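Local atomic coordinates of succinate--CoA ligase subunit alpha (Campylobacter jejuni, PDB entry 6MEL), a protein that belongs, as the alpha subunit, to the succinate--CoA ligase family and carries a CoA-binding domain of Rossmann type beside a CoA-ligase domain. Residues 216-219 with 220-224. Sequence-based numbering, arbitrary orientation.
Sequences VEAA and KFIKE
Ile-222 and Ala-218 meet through both backbone and side chain, one helical turn apart. Two i to i+4 hydrogen bonds join 216-219 to 220-224. Ile-222 N donates to Ala-218 O over 2.8 Å with an N-H...O angle of 157°. Lys-223 N reaches Ala-219 O at 3.1 Å, straighter at 170°. Two residues before the Ala-218 to Ile-222 pair, no direct bond forms: Val-216 O and Lys-220 N lie 4.1 Å apart, and a water spans them, donating to Val-216 O at 2.7 Å and accepting from Lys-220 N over a longer 3.3 Å. The carbonyl of Val-216 also takes the N-H of Ala-219, three residues on. The 4.1 Å gap between Val-216 O and Lys-220 N, the water and this i+3 bond are consistent with a locally hydrated turn. Further along, Phe-221 O accepts a hydrogen bond from Asn-225 ND2.

This helix, 214-225, is the crossover helix of a beta-alpha-beta unit between the parallel strands 203-209 and 230-235. Ala-218, Phe-221 and Ile-222 face helix 188-197, whereas Val-216 and Ala-219 pack on helix 259-268.

Apolar contact within the turn is sparse. Ile-222 CG1 is anti to its carbonyl carbon (chi1 -74°), which sends the longer branch back along the helix; its CD1 comes within 3.3 Å of Ala-218 O but stays 4.4 Å from Ala-218 CB. Ala-218 O also lies at the edge of the Phe-221 ring, near the ring plane, with Phe-221 CB 3.5 Å from that oxygen.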
ATOM      1  N   VAL A 216      -1.292 -16.553  -4.364  1.00 38.65           N
ATOM      2  CA  VAL A 216      -0.592 -17.871  -4.258  1.00 41.22           C
ATOM      3  C   VAL A 216      -1.543 -18.879  -3.597  1.00 42.36           C
ATOM      4  O   VAL A 216      -1.825 -19.912  -4.151  1.00 43.92           O
ATOM      5  CB  VAL A 216       0.720 -17.774  -3.453  1.00 43.64           C
ATOM      6  CG1 VAL A 216       1.397 -19.150  -3.225  1.00 45.03           C
ATOM      7  CG2 VAL A 216       1.685 -16.812  -4.107  1.00 46.40           C
ATOM      8  N   GLU A 217      -2.086 -18.526  -2.432  1.00 42.74           N
ATOM      9  CA  GLU A 217      -3.028 -19.381  -1.702  1.00 45.79           C
ATOM     10  C   GLU A 217      -4.267 -19.693  -2.544  1.00 46.60           C
ATOM     11  O   GLU A 217      -4.791 -20.816  -2.431  1.00 41.48           O
ATOM     12  CB  GLU A 217      -3.450 -18.774  -0.358  1.00 50.34           C
ATOM     13  CG  GLU A 217      -2.295 -18.706   0.641  1.00 54.49           C
ATOM     14  CD  GLU A 217      -2.447 -17.700   1.781  1.00 63.72           C
ATOM     15  OE1 GLU A 217      -3.548 -17.116   1.947  1.00 70.46           O
ATOM     16  OE2 GLU A 217      -1.453 -17.497   2.518  1.00 80.85           O
ATOM     17  N   ALA A 218      -4.732 -18.729  -3.359  1.00 41.96           N
ATOM     18  CA  ALA A 218      -5.910 -18.943  -4.228  1.00 42.92           C
ATOM     19  C   ALA A 218      -5.661 -20.070  -5.252  1.00 40.52           C
ATOM     20  O   ALA A 218      -6.585 -20.706  -5.696  1.00 42.74           O
ATOM     21  CB  ALA A 218      -6.292 -17.680  -4.962  1.00 42.17           C
ATOM     22  N   ALA A 219      -4.416 -20.295  -5.630  1.00 39.66           N
ATOM     23  CA  ALA A 219      -4.116 -21.199  -6.743  1.00 42.99           C
ATOM     24  C   ALA A 219      -4.523 -22.644  -6.388  1.00 43.86           C
ATOM     25  O   ALA A 219      -5.276 -23.294  -7.095  1.00 40.13           O
ATOM     26  CB  ALA A 219      -2.674 -21.100  -7.092  1.00 41.86           C
ATOM     27  N   LYS A 220      -4.079 -23.111  -5.232  1.00 47.94           N
ATOM     28  CA  LYS A 220      -4.402 -24.445  -4.787  1.00 50.84           C
ATOM     29  C   LYS A 220      -5.902 -24.558  -4.528  1.00 49.97           C
ATOM     30  O   LYS A 220      -6.529 -25.539  -4.894  1.00 47.83           O
ATOM     31  CB  LYS A 220      -3.660 -24.750  -3.495  1.00 56.85           C
ATOM     32  CG  LYS A 220      -3.840 -26.182  -3.029  1.00 64.42           C
ATOM     33  CD  LYS A 220      -3.440 -26.325  -1.606  1.00 71.48           C
ATOM     34  CE  LYS A 220      -2.406 -27.408  -1.436  1.00 77.40           C
ATOM     35  NZ  LYS A 220      -2.525 -27.944  -0.064  1.00 86.74           N
ATOM     36  N   PHE A 221      -6.461 -23.523  -3.899  1.00 45.98           N
ATOM     37  CA  PHE A 221      -7.856 -23.467  -3.643  1.00 43.63           C
ATOM     38  C   PHE A 221      -8.648 -23.654  -4.948  1.00 43.80           C
ATOM     39  O   PHE A 221      -9.656 -24.351  -4.944  1.00 44.42           O
ATOM     40  CB  PHE A 221      -8.216 -22.169  -2.935  1.00 45.14           C
ATOM     41  CG  PHE A 221      -9.693 -21.984  -2.741  1.00 45.39           C
ATOM     42  CD1 PHE A 221     -10.317 -22.477  -1.603  1.00 48.89           C
ATOM     43  CD2 PHE A 221     -10.466 -21.383  -3.721  1.00 46.31           C
ATOM     44  CE1 PHE A 221     -11.691 -22.338  -1.445  1.00 49.47           C
ATOM     45  CE2 PHE A 221     -11.838 -21.245  -3.561  1.00 46.67           C
ATOM     46  CZ  PHE A 221     -12.441 -21.714  -2.419  1.00 49.53           C
ATOM     47  N   ILE A 222      -8.261 -22.961  -6.024  1.00 43.24           N
ATOM     48  CA  ILE A 222      -8.941 -23.080  -7.326  1.00 43.62           C
ATOM     49  C   ILE A 222      -8.897 -24.551  -7.804  1.00 47.19           C
ATOM     50  O   ILE A 222      -9.925 -25.156  -8.151  1.00 42.86           O
ATOM     51  CB  ILE A 222      -8.354 -22.085  -8.346  1.00 41.84           C
ATOM     52  CG1 ILE A 222      -8.826 -20.658  -8.041  1.00 41.34           C
ATOM     53  CG2 ILE A 222      -8.716 -22.476  -9.775  1.00 41.22           C
ATOM     54  CD1 ILE A 222      -7.898 -19.597  -8.562  1.00 40.80           C
ATOM     55  N   LYS A 223      -7.700 -25.135  -7.801  1.00 48.83           N
ATOM     56  CA  LYS A 223      -7.532 -26.505  -8.242  1.00 51.40           C
ATOM     57  C   LYS A 223      -8.507 -27.430  -7.506  1.00 49.31           C
ATOM     58  O   LYS A 223      -9.140 -28.228  -8.112  1.00 50.02           O
ATOM     59  CB  LYS A 223      -6.096 -26.962  -7.976  1.00 56.41           C
ATOM     60  CG  LYS A 223      -5.788 -28.384  -8.436  1.00 58.37           C
ATOM     61  CD  LYS A 223      -5.894 -28.519  -9.928  1.00 62.81           C
ATOM     62  CE  LYS A 223      -5.257 -29.806 -10.405  1.00 70.53           C
ATOM     63  NZ  LYS A 223      -5.954 -30.321 -11.604  1.00 73.13           N
ATOM     64  N   GLU A 224      -8.620 -27.269  -6.190  1.00 50.14           N
ATOM     65  CA  GLU A 224      -9.382 -28.151  -5.350  1.00 53.82           C
ATOM     66  C   GLU A 224     -10.879 -27.820  -5.354  1.00 53.91           C
ATOM     67  O   GLU A 224     -11.658 -28.685  -5.043  1.00 50.51           O
ATOM     68  CB  GLU A 224      -8.809 -28.156  -3.932  1.00 55.16           C
ATOM     69  CG  GLU A 224      -7.577 -29.042  -3.829  1.00 61.44           C
ATOM     70  CD  GLU A 224      -6.692 -28.865  -2.602  1.00 64.06           C
ATOM     71  OE1 GLU A 224      -7.142 -28.243  -1.625  1.00 70.12           O
ATOM     72  OE2 GLU A 224      -5.536 -29.352  -2.630  1.00 73.16           O
TER
HETATM   73  O   HOH W   1      -1.192 -22.474  -3.766  1.00 54.81           O